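Local coordinates for protein sialyltransferase 0160 (Photobacterium damselae, PDB 4R84) that probably transfers sialic acid from CMP-sialic acid to the 6-hydroxyl of terminal galactosides, as a glycosyltransferase of the GT-B structural group, at residues A[41-46]-A[85-90]; A[81-86]-A[111-116]; A[232-237]-A[293-298]; A[241-246]-A[304-309]. All blocks are in the same frame, centred on the assembly; numbering follows the deposited sequence.

Interaction 1 (A[41-46]-A[85-90]); sequences VETETY and APELKQ
Thr43 and Ala85 bring together two loops of the N-terminal PKD-like beta domain: the type II beta turn from Val41 to Glu44, which leads from strand 31-41 into strand 45-48, and the segment that follows strand 81-84. Two backbone hydrogen bonds fasten the turn. Ala85 N donates to Glu44 O at 3.0 Å, and Thr43 N donates to Ala85 O at 2.7 Å.

The polar side-chain work falls to Glu42. With chi1 at -68° its chain runs extended past Pro86, and OE2 accepts Leu88 N at 2.8 Å in a nearly straight bond (167°) that arrives from above the carboxylate plane. The same oxygen forms a salt bridge with Arg196, while Asn195 ND2 bonds both Glu42 OE1 and Leu88 O, so this loop is also tied to the sialyltransferase region. Arg196 probably favours an ionised Glu42 despite nearby Glu87.

Van der Waals contacts between carbon and oxygen fill in between. Ala85 CB sits 3.4 Å from Val41 O, and Glu42 CG lies 3.3 Å from Pro86 O, a buried carbonyl oxygen with no hydrogen-bond partner in the model. At the exposed margin Thr43 CG2 meets Glu87 OE2 at 3.6 Å, while Thr43 OG1 turns back to donate to a lone pair of Glu42 O at 2.6 Å.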
loop_
_atom_site.group_PDB
_atom_site.type_symbol
_atom_site.label_atom_id
_atom_site.label_comp_id
_atom_site.label_asym_id
_atom_site.label_seq_id
_atom_site.Cartn_x
_atom_site.Cartn_y
_atom_site.Cartn_z
ATOM N N VAL A 41 19.997 16.091 1.196
ATOM C CA VAL A 41 18.897 16.948 1.576
ATOM C C VAL A 41 19.445 18.267 2.089
ATOM O O VAL A 41 20.449 18.280 2.798
ATOM C CB VAL A 41 18.021 16.278 2.649
ATOM C CG1 VAL A 41 16.931 17.231 3.119
ATOM C CG2 VAL A 41 17.420 15.008 2.063
ATOM N N GLU A 42 18.807 19.363 1.693
ATOM C CA GLU A 42 19.184 20.700 2.190
ATOM C C GLU A 42 19.427 20.691 3.698
ATOM O O GLU A 42 18.622 20.157 4.454
ATOM C CB GLU A 42 18.092 21.721 1.852
ATOM C CG GLU A 42 17.958 22.019 0.376
ATOM C CD GLU A 42 16.961 23.119 0.054
ATOM O OE1 GLU A 42 16.079 23.457 0.887
ATOM O OE2 GLU A 42 17.072 23.673 -1.054
ATOM N N THR A 43 20.535 21.314 4.094
ATOM C CA THR A 43 21.048 21.445 5.472
ATOM C C THR A 43 21.715 20.184 6.033
ATOM O O THR A 43 22.370 20.258 7.072
ATOM C CB THR A 43 19.955 21.902 6.507
ATOM O OG1 THR A 43 19.140 20.793 6.892
ATOM C CG2 THR A 43 19.099 23.055 5.972
ATOM N N GLU A 44 21.609 19.050 5.349
ATOM C CA GLU A 44 22.258 17.831 5.832
ATOM C C GLU A 44 23.694 17.724 5.306
ATOM O O GLU A 44 24.083 18.432 4.380
ATOM C CB GLU A 44 21.416 16.592 5.448
ATOM C CG GLU A 44 20.018 16.629 6.076
ATOM C CD GLU A 44 19.281 15.303 6.034
ATOM O OE1 GLU A 44 19.783 14.343 5.418
ATOM O OE2 GLU A 44 18.188 15.225 6.640
ATOM N N THR A 45 24.479 16.841 5.916
ATOM C CA THR A 45 25.903 16.722 5.628
ATOM C C THR A 45 26.220 15.422 4.875
ATOM O O THR A 45 25.655 14.362 5.161
ATOM C CB THR A 45 26.719 16.791 6.937
ATOM O OG1 THR A 45 26.509 18.063 7.568
ATOM C CG2 THR A 45 28.219 16.600 6.674
ATOM N N TYR A 46 27.087 15.531 3.877
ATOM C CA TYR A 46 27.617 14.379 3.166
ATOM C C TYR A 46 29.141 14.436 3.243
ATOM O O TYR A 46 29.718 15.496 3.019
ATOM C CB TYR A 46 27.134 14.369 1.715
ATOM C CG TYR A 46 27.542 13.137 0.940
ATOM C CD1 TYR A 46 28.806 13.045 0.352
ATOM C CD2 TYR A 46 26.661 12.069 0.779
ATOM C CE1 TYR A 46 29.181 11.910 -0.360
ATOM C CE2 TYR A 46 27.029 10.941 0.071
ATOM C CZ TYR A 46 28.282 10.865 -0.496
ATOM O OH TYR A 46 28.632 9.733 -1.203
ATOM N N ALA A 85 24.890 20.702 2.622
ATOM C CA ALA A 85 23.970 21.131 1.575
ATOM C C ALA A 85 23.315 22.465 1.901
ATOM O O ALA A 85 22.668 22.608 2.939
ATOM C CB ALA A 85 22.889 20.063 1.336
ATOM N N PRO A 86 23.456 23.444 0.999
ATOM C CA PRO A 86 22.834 24.759 1.172
ATOM C C PRO A 86 21.335 24.718 0.946
ATOM O O PRO A 86 20.825 23.735 0.372
ATOM C CB PRO A 86 23.510 25.613 0.095
ATOM C CG PRO A 86 23.930 24.644 -0.937
ATOM C CD PRO A 86 24.308 23.391 -0.202
ATOM N N GLU A 87 20.648 25.775 1.373
ATOM C CA GLU A 87 19.230 25.950 1.077
ATOM C C GLU A 87 19.090 26.762 -0.204
ATOM O O GLU A 87 19.562 27.894 -0.292
ATOM C CB GLU A 87 18.498 26.620 2.248
ATOM C CG GLU A 87 18.393 25.702 3.450
ATOM C CD GLU A 87 18.018 26.422 4.722
ATOM O OE1 GLU A 87 18.638 27.451 5.044
ATOM O OE2 GLU A 87 17.101 25.951 5.403
ATOM N N LEU A 88 18.457 26.149 -1.203
ATOM C CA LEU A 88 18.438 26.662 -2.563
ATOM C C LEU A 88 17.019 26.954 -3.021
ATOM O O LEU A 88 16.063 26.559 -2.366
ATOM C CB LEU A 88 19.083 25.648 -3.504
ATOM C CG LEU A 88 20.513 25.231 -3.187
ATOM C CD1 LEU A 88 20.945 24.119 -4.131
ATOM C CD2 LEU A 88 21.463 26.423 -3.281
ATOM N N LYS A 89 16.896 27.607 -4.174
ATOM C CA LYS A 89 15.589 27.895 -4.744
ATOM C C LYS A 89 15.137 26.691 -5.578
ATOM O O LYS A 89 13.953 26.531 -5.869
ATOM C CB LYS A 89 15.672 29.131 -5.636
ATOM C CG LYS A 89 16.001 30.424 -4.912
ATOM C CD LYS A 89 15.897 31.613 -5.859
ATOM C CE LYS A 89 16.227 32.922 -5.157
ATOM N NZ LYS A 89 17.695 33.043 -4.910
ATOM N N GLN A 90 16.090 25.841 -5.939
ATOM C CA GLN A 90 15.811 24.633 -6.727
ATOM C C GLN A 90 16.970 23.667 -6.559
ATOM O O GLN A 90 18.046 24.053 -6.111
ATOM C CB GLN A 90 15.616 24.931 -8.219
ATOM C CG GLN A 90 16.857 25.487 -8.898
ATOM C CD GLN A 90 16.638 25.842 -10.360
ATOM O OE1 GLN A 90 15.553 25.653 -10.903
ATOM N NE2 GLN A 90 17.690 26.328 -11.012
#

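Interaction 2 (A[81-86]-A[111-116])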
loop_
_atom_site.group_PDB
_atom_site.type_symbol
_atom_site.label_atom_id
_atom_site.label_comp_id
_atom_site.label_asym_id
_atom_site.label_seq_id
_atom_site.Cartn_x
_atom_site.Cartn_y
_atom_site.Cartn_z
ATOM N N PHE A 81 36.295 15.382 3.780
ATOM C CA PHE A 81 35.758 16.616 4.340
ATOM C C PHE A 81 34.254 16.662 4.178
ATOM O O PHE A 81 33.671 15.885 3.414
ATOM C CB PHE A 81 36.381 17.859 3.696
ATOM C CG PHE A 81 36.060 18.020 2.243
ATOM C CD1 PHE A 81 36.819 17.378 1.276
ATOM C CD2 PHE A 81 34.975 18.788 1.842
ATOM C CE1 PHE A 81 36.518 17.515 -0.064
ATOM C CE2 PHE A 81 34.667 18.930 0.507
ATOM C CZ PHE A 81 35.446 18.286 -0.453
ATOM N N ASP A 82 33.630 17.590 4.891
ATOM C CA ASP A 82 32.172 17.659 4.885
ATOM C C ASP A 82 31.618 18.641 3.869
ATOM O O ASP A 82 32.055 19.788 3.779
ATOM C CB ASP A 82 31.646 18.046 6.269
ATOM C CG ASP A 82 31.731 16.912 7.277
ATOM O OD1 ASP A 82 32.027 15.759 6.889
ATOM O OD2 ASP A 82 31.474 17.178 8.472
ATOM N N PHE A 83 30.642 18.156 3.107
ATOM C CA PHE A 83 29.795 18.973 2.258
ATOM C C PHE A 83 28.494 19.203 3.024
ATOM O O PHE A 83 27.782 18.242 3.345
ATOM C CB PHE A 83 29.539 18.262 0.920
ATOM C CG PHE A 83 28.527 18.936 0.025
ATOM C CD1 PHE A 83 28.925 19.868 -0.921
ATOM C CD2 PHE A 83 27.174 18.591 0.090
ATOM C CE1 PHE A 83 27.993 20.465 -1.763
ATOM C CE2 PHE A 83 26.238 19.193 -0.740
ATOM C CZ PHE A 83 26.647 20.122 -1.673
ATOM N N VAL A 84 28.200 20.463 3.337
ATOM C CA VAL A 84 26.923 20.822 3.949
ATOM C C VAL A 84 26.000 21.389 2.886
ATOM O O VAL A 84 26.312 22.415 2.280
ATOM C CB VAL A 84 27.080 21.862 5.065
ATOM C CG1 VAL A 84 25.716 22.179 5.694
ATOM C CG2 VAL A 84 28.067 21.370 6.113
ATOM N N ALA A 85 24.890 20.702 2.622
ATOM C CA ALA A 85 23.970 21.131 1.575
ATOM C C ALA A 85 23.315 22.465 1.901
ATOM O O ALA A 85 22.668 22.608 2.939
ATOM C CB ALA A 85 22.889 20.063 1.336
ATOM N N PRO A 86 23.456 23.444 0.999
ATOM C CA PRO A 86 22.834 24.759 1.172
ATOM C C PRO A 86 21.335 24.718 0.946
ATOM O O PRO A 86 20.825 23.735 0.372
ATOM C CB PRO A 86 23.510 25.613 0.095
ATOM C CG PRO A 86 23.930 24.644 -0.937
ATOM C CD PRO A 86 24.308 23.391 -0.202
ATOM N N THR A 111 32.594 12.267 -7.506
ATOM C CA THR A 111 31.357 12.208 -6.760
ATOM C C THR A 111 30.438 13.339 -7.175
ATOM O O THR A 111 30.829 14.495 -7.167
ATOM C CB THR A 111 31.610 12.280 -5.250
ATOM O OG1 THR A 111 32.369 11.135 -4.839
ATOM C CG2 THR A 111 30.281 12.325 -4.495
ATOM N N THR A 112 29.208 13.002 -7.535
ATOM C CA THR A 112 28.240 14.021 -7.897
ATOM C C THR A 112 27.163 14.087 -6.841
ATOM O O THR A 112 26.477 13.100 -6.600
ATOM C CB THR A 112 27.608 13.731 -9.246
ATOM O OG1 THR A 112 28.651 13.613 -10.214
ATOM C CG2 THR A 112 26.646 14.843 -9.638
ATOM N N LEU A 113 27.048 15.238 -6.191
ATOM C CA LEU A 113 26.048 15.435 -5.162
ATOM C C LEU A 113 24.936 16.322 -5.696
ATOM O O LEU A 113 25.202 17.416 -6.198
ATOM C CB LEU A 113 26.668 16.081 -3.916
ATOM C CG LEU A 113 27.814 15.271 -3.310
ATOM C CD1 LEU A 113 28.389 15.961 -2.046
ATOM C CD2 LEU A 113 27.343 13.831 -3.034
ATOM N N THR A 114 23.692 15.875 -5.570
ATOM C CA THR A 114 22.571 16.710 -5.952
ATOM C C THR A 114 21.859 17.160 -4.667
ATOM O O THR A 114 21.439 16.337 -3.857
ATOM C CB THR A 114 21.590 15.962 -6.903
ATOM O OG1 THR A 114 22.288 15.558 -8.090
ATOM C CG2 THR A 114 20.455 16.868 -7.325
ATOM N N VAL A 115 21.776 18.467 -4.466
ATOM C CA VAL A 115 21.065 19.015 -3.310
ATOM C C VAL A 115 19.591 19.026 -3.602
ATOM O O VAL A 115 19.158 19.575 -4.619
ATOM C CB VAL A 115 21.560 20.434 -2.974
ATOM C CG1 VAL A 115 20.696 21.079 -1.886
ATOM C CG2 VAL A 115 23.027 20.385 -2.564
ATOM N N VAL A 116 18.831 18.378 -2.728
ATOM C CA VAL A 116 17.400 18.195 -2.947
ATOM C C VAL A 116 16.593 18.738 -1.791
ATOM O O VAL A 116 17.077 18.863 -0.672
ATOM C CB VAL A 116 17.044 16.704 -3.159
ATOM C CG1 VAL A 116 17.789 16.187 -4.394
ATOM C CG2 VAL A 116 17.397 15.885 -1.934
#
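Phe83 and Leu113 reach one another from facing strands through different first torsions. Phe83 carries its ring on a CG placed opposite the main-chain nitrogen (chi1 172°), whereas Leu113 CG lies beside that nitrogen and opposite the carbonyl carbon (chi1 -58°). The two side chains therefore slide past each other in opposite directions, and Leu113 CD1 comes to rest over one face of the phenyl ring. This is a CH-pi contact: the methyl carbon CD1 of Leu113 is 3.9 Å from the centroid of the Phe83 ring and 24° off its normal, displaced toward the CG-CD2 side.

Val115 takes the edge of the same ring. Its CG2 approaches Phe83 CZ to 3.7 Å near the ring plane, so a face and an edge are covered from a single strand.

Strands 81-84 and 106-125 belong to different sheets, the former paired with strand 45-48, and their side chains interleave as in the core of a beta sandwich, without hydrogen bonds across the contact. The backbones converge along it: the CA atoms of Phe83 and Leu113 are 9.0 Å apart, those of Ala85 and Val115 6.1 Å.

Where they come closest, small groups replace the ring. Val115 CG2 packs on Ala85 CB at 3.9 Å and on Pro86 CD at 4.0 Å, while Val115 CG1 lies 3.5 Å from Pro86 O. Tyr94, on strand 92-101, meets the Phe83 ring edge to face and also touches Pro86 and Val115.

Interaction 3 (A[232-237]-A[293-298])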
loop_
_atom_site.group_PDB
_atom_site.type_symbol
_atom_site.label_atom_id
_atom_site.label_comp_id
_atom_site.label_asym_id
_atom_site.label_seq_id
_atom_site.Cartn_x
_atom_site.Cartn_y
_atom_site.Cartn_z
ATOM N N LEU A 232 -2.082 5.629 -5.148
ATOM C CA LEU A 232 -3.431 5.267 -4.734
ATOM C C LEU A 232 -3.585 3.757 -4.788
ATOM O O LEU A 232 -3.138 3.124 -5.742
ATOM C CB LEU A 232 -4.468 5.953 -5.633
ATOM C CG LEU A 232 -4.343 7.477 -5.693
ATOM C CD1 LEU A 232 -5.390 8.059 -6.625
ATOM C CD2 LEU A 232 -4.472 8.118 -4.305
ATOM N N TYR A 233 -4.171 3.182 -3.741
ATOM C CA TYR A 233 -4.325 1.731 -3.640
ATOM C C TYR A 233 -5.786 1.347 -3.499
ATOM O O TYR A 233 -6.501 1.898 -2.664
ATOM C CB TYR A 233 -3.554 1.181 -2.432
ATOM C CG TYR A 233 -2.069 1.512 -2.438
ATOM C CD1 TYR A 233 -1.620 2.771 -2.035
ATOM C CD2 TYR A 233 -1.125 0.574 -2.835
ATOM C CE1 TYR A 233 -0.264 3.084 -2.026
ATOM C CE2 TYR A 233 0.250 0.886 -2.838
ATOM C CZ TYR A 233 0.658 2.137 -2.440
ATOM O OH TYR A 233 1.997 2.452 -2.438
ATOM N N ASP A 234 -6.237 0.385 -4.295
ATOM C CA ASP A 234 -7.554 -0.212 -4.051
ATOM C C ASP A 234 -7.633 -0.764 -2.648
ATOM O O ASP A 234 -6.661 -1.333 -2.168
ATOM C CB ASP A 234 -7.826 -1.373 -5.007
ATOM C CG ASP A 234 -8.077 -0.932 -6.418
ATOM O OD1 ASP A 234 -8.505 0.219 -6.629
ATOM O OD2 ASP A 234 -7.847 -1.767 -7.321
ATOM N N ASP A 235 -8.782 -0.647 -1.990
ATOM C CA ASP A 235 -8.887 -1.314 -0.692
ATOM C C ASP A 235 -9.567 -2.673 -0.779
ATOM O O ASP A 235 -9.523 -3.449 0.167
ATOM C CB ASP A 235 -9.564 -0.432 0.350
ATOM C CG ASP A 235 -10.958 -0.042 -0.009
ATOM O OD1 ASP A 235 -11.430 -0.408 -1.098
ATOM O OD2 ASP A 235 -11.582 0.646 0.829
ATOM N N GLY A 236 -10.231 -2.949 -1.893
ATOM C CA GLY A 236 -10.848 -4.245 -2.072
ATOM C C GLY A 236 -11.896 -4.287 -3.156
ATOM O O GLY A 236 -11.753 -3.670 -4.194
ATOM N N SER A 237 -12.962 -5.032 -2.907
ATOM C CA SER A 237 -13.961 -5.244 -3.938
ATOM C C SER A 237 -14.728 -3.974 -4.293
ATOM O O SER A 237 -15.247 -3.855 -5.396
ATOM C CB SER A 237 -14.920 -6.348 -3.490
ATOM O OG SER A 237 -15.517 -6.010 -2.257
ATOM N N TYR A 293 -2.698 1.776 -8.046
ATOM C CA TYR A 293 -2.416 0.364 -7.868
ATOM C C TYR A 293 -3.726 -0.389 -7.789
ATOM O O TYR A 293 -4.475 -0.240 -6.822
ATOM C CB TYR A 293 -1.576 0.122 -6.615
ATOM C CG TYR A 293 -0.169 0.602 -6.821
ATOM C CD1 TYR A 293 0.730 -0.144 -7.570
ATOM C CD2 TYR A 293 0.250 1.829 -6.309
ATOM C CE1 TYR A 293 2.017 0.298 -7.782
ATOM C CE2 TYR A 293 1.545 2.288 -6.527
ATOM C CZ TYR A 293 2.415 1.509 -7.265
ATOM O OH TYR A 293 3.696 1.925 -7.499
ATOM N N PHE A 294 -3.977 -1.193 -8.819
ATOM C CA PHE A 294 -5.171 -2.029 -8.900
ATOM C C PHE A 294 -4.869 -3.411 -8.313
ATOM O O PHE A 294 -3.881 -4.034 -8.688
ATOM C CB PHE A 294 -5.614 -2.195 -10.358
ATOM C CG PHE A 294 -6.346 -1.019 -10.941
ATOM C CD1 PHE A 294 -5.663 0.141 -11.294
ATOM C CD2 PHE A 294 -7.709 -1.108 -11.225
ATOM C CE1 PHE A 294 -6.329 1.209 -11.857
ATOM C CE2 PHE A 294 -8.382 -0.045 -11.793
ATOM C CZ PHE A 294 -7.692 1.119 -12.109
ATOM N N LEU A 295 -5.709 -3.910 -7.412
ATOM C CA LEU A 295 -5.566 -5.305 -6.982
ATOM C C LEU A 295 -5.779 -6.267 -8.162
ATOM O O LEU A 295 -5.156 -7.328 -8.217
ATOM C CB LEU A 295 -6.477 -5.622 -5.794
ATOM C CG LEU A 295 -7.967 -5.357 -5.783
ATOM C CD1 LEU A 295 -8.709 -6.529 -6.407
ATOM C CD2 LEU A 295 -8.378 -5.172 -4.345
ATOM N N ARG A 296 -6.666 -5.904 -9.085
ATOM C CA ARG A 296 -6.800 -6.652 -10.336
ATOM C C ARG A 296 -6.796 -5.713 -11.545
ATOM O O ARG A 296 -7.851 -5.328 -12.056
ATOM C CB ARG A 296 -8.081 -7.506 -10.324
ATOM C CG ARG A 296 -8.007 -8.721 -9.421
ATOM C CD ARG A 296 -7.035 -9.769 -9.951
ATOM N NE ARG A 296 -7.423 -10.283 -11.259
ATOM C CZ ARG A 296 -8.178 -11.367 -11.433
ATOM N NH1 ARG A 296 -8.611 -12.039 -10.375
ATOM N NH2 ARG A 296 -8.496 -11.777 -12.657
ATOM N N GLU A 297 -5.599 -5.335 -11.997
ATOM C CA GLU A 297 -5.462 -4.404 -13.107
ATOM C C GLU A 297 -6.084 -4.976 -14.373
ATOM O O GLU A 297 -6.570 -4.238 -15.225
ATOM C CB GLU A 297 -3.991 -4.044 -13.365
ATOM C CG GLU A 297 -3.846 -2.964 -14.432
ATOM C CD GLU A 297 -2.415 -2.781 -14.925
ATOM O OE1 GLU A 297 -1.538 -3.580 -14.540
ATOM O OE2 GLU A 297 -2.173 -1.840 -15.710
ATOM N N ASP A 298 -6.080 -6.300 -14.487
ATOM C CA ASP A 298 -6.617 -6.932 -15.682
ATOM C C ASP A 298 -8.130 -6.755 -15.825
ATOM O O ASP A 298 -8.667 -7.020 -16.894
ATOM C CB ASP A 298 -6.259 -8.421 -15.701
ATOM C CG ASP A 298 -6.758 -9.163 -14.480
ATOM O OD1 ASP A 298 -6.786 -8.569 -13.384
ATOM O OD2 ASP A 298 -7.106 -10.353 -14.615
HETATM O O HOH W 1 -6.103 2.198 -7.637
#
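Tyr233 and Tyr293 are paired at the ends of parallel strands 225-233 and 290-294, in the Rossmann-like sheet of this GT-B enzyme. Here the contact is tight. Tyr293 N donates to Leu232 O at 2.7 Å, and Asp234 N to Tyr293 O at 3.1 Å. Both rings project to the same side of the sheet, near parallel with centroids 5.0 Å apart, but they are slid so far that they barely overlap; Tyr293 CD2 lies above the rim of the Tyr233 ring. Pro130 and Gln133 of helix 129-144 also pack on Tyr233.

The looser side begins beyond the strand ends, where the two chains diverge and Asp234 spans the gap. Its OD2 accepts Leu295 N at 3.0 Å on the anti side, 25° out of the carboxylate plane, and also bonds Tyr240 OH, which in turn meets Arg296 N. A water donates to Asp234 OD1 and, weakly, to Tyr293 O. Leu295 turns back toward the other loop, its CG held between the backbone N and carbonyl carbon (chi1 53°), which brings CD2 to 3.5 Å from Gly236 CA.

Interaction 4 (A[241-246]-A[304-309])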
loop_
_atom_site.group_PDB
_atom_site.type_symbol
_atom_site.label_atom_id
_atom_site.label_comp_id
_atom_site.label_asym_id
_atom_site.label_seq_id
_atom_site.Cartn_x
_atom_site.Cartn_y
_atom_site.Cartn_z
ATOM N N VAL A 241 -16.824 -2.998 -7.787
ATOM C CA VAL A 241 -18.265 -2.819 -7.837
ATOM C C VAL A 241 -18.599 -1.437 -8.396
ATOM O O VAL A 241 -19.524 -1.293 -9.197
ATOM C CB VAL A 241 -18.913 -2.999 -6.448
ATOM C CG1 VAL A 241 -20.381 -2.593 -6.487
ATOM C CG2 VAL A 241 -18.792 -4.453 -5.997
ATOM N N SER A 242 -17.836 -0.421 -7.987
ATOM C CA SER A 242 -18.084 0.932 -8.474
ATOM C C SER A 242 -17.807 1.040 -9.964
ATOM O O SER A 242 -18.544 1.703 -10.690
ATOM C CB SER A 242 -17.220 1.956 -7.717
ATOM O OG SER A 242 -17.576 1.977 -6.345
ATOM N N LEU A 243 -16.733 0.402 -10.411
ATOM C CA LEU A 243 -16.388 0.369 -11.826
ATOM C C LEU A 243 -17.463 -0.381 -12.619
ATOM O O LEU A 243 -17.877 0.058 -13.691
ATOM C CB LEU A 243 -15.007 -0.271 -12.029
ATOM C CG LEU A 243 -13.811 0.673 -11.771
ATOM C CD1 LEU A 243 -12.520 -0.120 -11.692
ATOM C CD2 LEU A 243 -13.736 1.742 -12.856
ATOM N N TYR A 244 -17.919 -1.501 -12.071
ATOM C CA TYR A 244 -18.982 -2.279 -12.699
ATOM C C TYR A 244 -20.244 -1.441 -12.910
ATOM O O TYR A 244 -20.854 -1.470 -13.982
ATOM C CB TYR A 244 -19.306 -3.495 -11.841
ATOM C CG TYR A 244 -20.452 -4.319 -12.365
ATOM C CD1 TYR A 244 -20.239 -5.313 -13.304
ATOM C CD2 TYR A 244 -21.753 -4.100 -11.918
ATOM C CE1 TYR A 244 -21.302 -6.074 -13.800
ATOM C CE2 TYR A 244 -22.803 -4.847 -12.400
ATOM C CZ TYR A 244 -22.572 -5.835 -13.335
ATOM O OH TYR A 244 -23.630 -6.578 -13.805
ATOM N N GLN A 245 -20.630 -0.693 -11.880
ATOM C CA GLN A 245 -21.850 0.090 -11.928
ATOM C C GLN A 245 -21.724 1.290 -12.855
ATOM O O GLN A 245 -22.730 1.847 -13.292
ATOM C CB GLN A 245 -22.233 0.539 -10.514
ATOM C CG GLN A 245 -22.732 -0.602 -9.632
ATOM C CD GLN A 245 -22.879 -0.215 -8.166
ATOM O OE1 GLN A 245 -22.190 0.674 -7.666
ATOM N NE2 GLN A 245 -23.794 -0.882 -7.473
ATOM N N TRP A 246 -20.488 1.657 -13.183
ATOM C CA TRP A 246 -20.194 2.867 -13.954
ATOM C C TRP A 246 -19.872 2.575 -15.430
ATOM O O TRP A 246 -19.915 3.479 -16.272
ATOM C CB TRP A 246 -19.022 3.599 -13.271
ATOM C CG TRP A 246 -18.414 4.749 -13.999
ATOM C CD1 TRP A 246 -18.828 6.052 -13.985
ATOM C CD2 TRP A 246 -17.228 4.713 -14.796
ATOM N NE1 TRP A 246 -17.982 6.822 -14.752
ATOM C CE2 TRP A 246 -16.990 6.020 -15.257
ATOM C CE3 TRP A 246 -16.354 3.692 -15.177
ATOM C CZ2 TRP A 246 -15.914 6.334 -16.086
ATOM C CZ3 TRP A 246 -15.301 3.999 -15.991
ATOM C CH2 TRP A 246 -15.081 5.313 -16.441
ATOM N N ALA A 304 -14.781 -5.317 -21.421
ATOM C CA ALA A 304 -14.603 -4.555 -22.652
ATOM C C ALA A 304 -15.073 -3.113 -22.531
ATOM O O ALA A 304 -14.517 -2.230 -23.186
ATOM C CB ALA A 304 -15.317 -5.239 -23.807
ATOM N N ASN A 305 -16.066 -2.861 -21.678
ATOM C CA ASN A 305 -16.566 -1.497 -21.516
ATOM C C ASN A 305 -15.665 -0.632 -20.625
ATOM O O ASN A 305 -16.017 0.505 -20.315
ATOM C CB ASN A 305 -17.977 -1.501 -20.938
ATOM C CG ASN A 305 -19.027 -1.865 -21.980
ATOM O OD1 ASN A 305 -18.927 -1.470 -23.138
ATOM N ND2 ASN A 305 -20.035 -2.623 -21.570
ATOM N N LEU A 306 -14.519 -1.171 -20.224
ATOM C CA LEU A 306 -13.544 -0.398 -19.456
ATOM C C LEU A 306 -12.255 -0.171 -20.237
ATOM O O LEU A 306 -11.288 0.387 -19.706
ATOM C CB LEU A 306 -13.214 -1.092 -18.128
ATOM C CG LEU A 306 -14.317 -1.073 -17.067
ATOM C CD1 LEU A 306 -13.857 -1.801 -15.815
ATOM C CD2 LEU A 306 -14.792 0.342 -16.717
ATOM N N HIS A 307 -12.231 -0.608 -21.493
ATOM C CA HIS A 307 -11.063 -0.385 -22.338
ATOM C C HIS A 307 -10.789 1.108 -22.497
ATOM O O HIS A 307 -9.634 1.530 -22.596
ATOM C CB HIS A 307 -11.262 -1.035 -23.705
ATOM C CG HIS A 307 -11.121 -2.523 -23.684
ATOM N ND1 HIS A 307 -11.270 -3.302 -24.812
ATOM C CD2 HIS A 307 -10.869 -3.380 -22.666
ATOM C CE1 HIS A 307 -11.098 -4.573 -24.492
ATOM N NE2 HIS A 307 -10.854 -4.647 -23.196
ATOM N N ASP A 308 -11.855 1.908 -22.516
ATOM C CA ASP A 308 -11.697 3.347 -22.663
ATOM C C ASP A 308 -11.061 3.954 -21.405
ATOM O O ASP A 308 -10.250 4.885 -21.501
ATOM C CB ASP A 308 -13.039 4.015 -22.988
ATOM C CG ASP A 308 -14.128 3.712 -21.968
ATOM O OD1 ASP A 308 -13.901 2.903 -21.037
ATOM O OD2 ASP A 308 -15.238 4.269 -22.128
ATOM N N LEU A 309 -11.405 3.422 -20.232
ATOM C CA LEU A 309 -10.751 3.865 -19.000
ATOM C C LEU A 309 -9.294 3.399 -18.963
ATOM O O LEU A 309 -8.393 4.162 -18.581
ATOM C CB LEU A 309 -11.509 3.360 -17.769
ATOM C CG LEU A 309 -10.819 3.758 -16.455
ATOM C CD1 LEU A 309 -10.770 5.277 -16.302
ATOM C CD2 LEU A 309 -11.520 3.125 -15.249
#
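Leu243 and Leu306 mark the closest backbone approach, with their CA atoms 8.2 Å apart. Segment 241-246 belongs to helix 237-246, and Trp246 N bonds Leu243 O at 3.1 Å. Segment 304-309 opens with a 3-10 turn, in which His307 N bonds Ala304 O at 3.3 Å, and continues into helix 307-313. No hydrogen bond joins the two segments; the gap is filled by side chains alone.

Each segment contributes two residues spaced three apart, Leu243 and Trp246 from one, Leu306 and Leu309 from the other. Helix 237-246 directly follows strand 225-233, and the second segment comes after the neighbouring parallel strand 290-294, so the contact joins helical elements that follow adjacent strands of a Rossmann-like sheet. Tyr299 and Leu300 of helix 299-302 and Leu256 of helix 252-267 pack round the same cluster.

The leucines meet through their CD2 methyls. Leu243 CD2 is 3.5 Å from Leu309 CD2, the side chains crossing at about a right angle, and a looser 4.2 Å from Leu306 CD2. Trp246 reaches in from the side: its CG lies opposite the main-chain nitrogen (chi1 171°), which swings the six-membered ring toward the other segment. There Leu306 CD2 sits at the edge of the indole, near its plane and 3.8 Å from Trp246 CZ3, while Leu309 CD2 lies 4.0 Å from the same CZ3 atom. Beside this cluster Lys252 NZ bonds Asn305 O and forms a salt bridge with Asp308 OD2, and its side chain also touches Trp246.

How the interactions relate
Interactions 1 and 2 form one unit in the N-terminal beta domain: their centres are 7 Å apart, they share Ala85 and Pro86, and Glu42 CG packs on Val115 CG1 at 3.7 Å. A probable hydrogen bond from Phe83 N to Tyr46 O, 2.8 Å, further connects them. Interactions 3 and 4 make a second pair in the sialyltransferase region, with centres 13 Å apart, touching where Phe294 CE2 meets Leu243 CD1 at 4.1 Å. The two pairs are well separated, the centres of interactions 1 and 3 lying 37 Å apart. Interaction 3 is close to the donor site, as the position of Gly236 is about 7 Å from the bound donor analogue, CMP-3-fluoro-sialic acid.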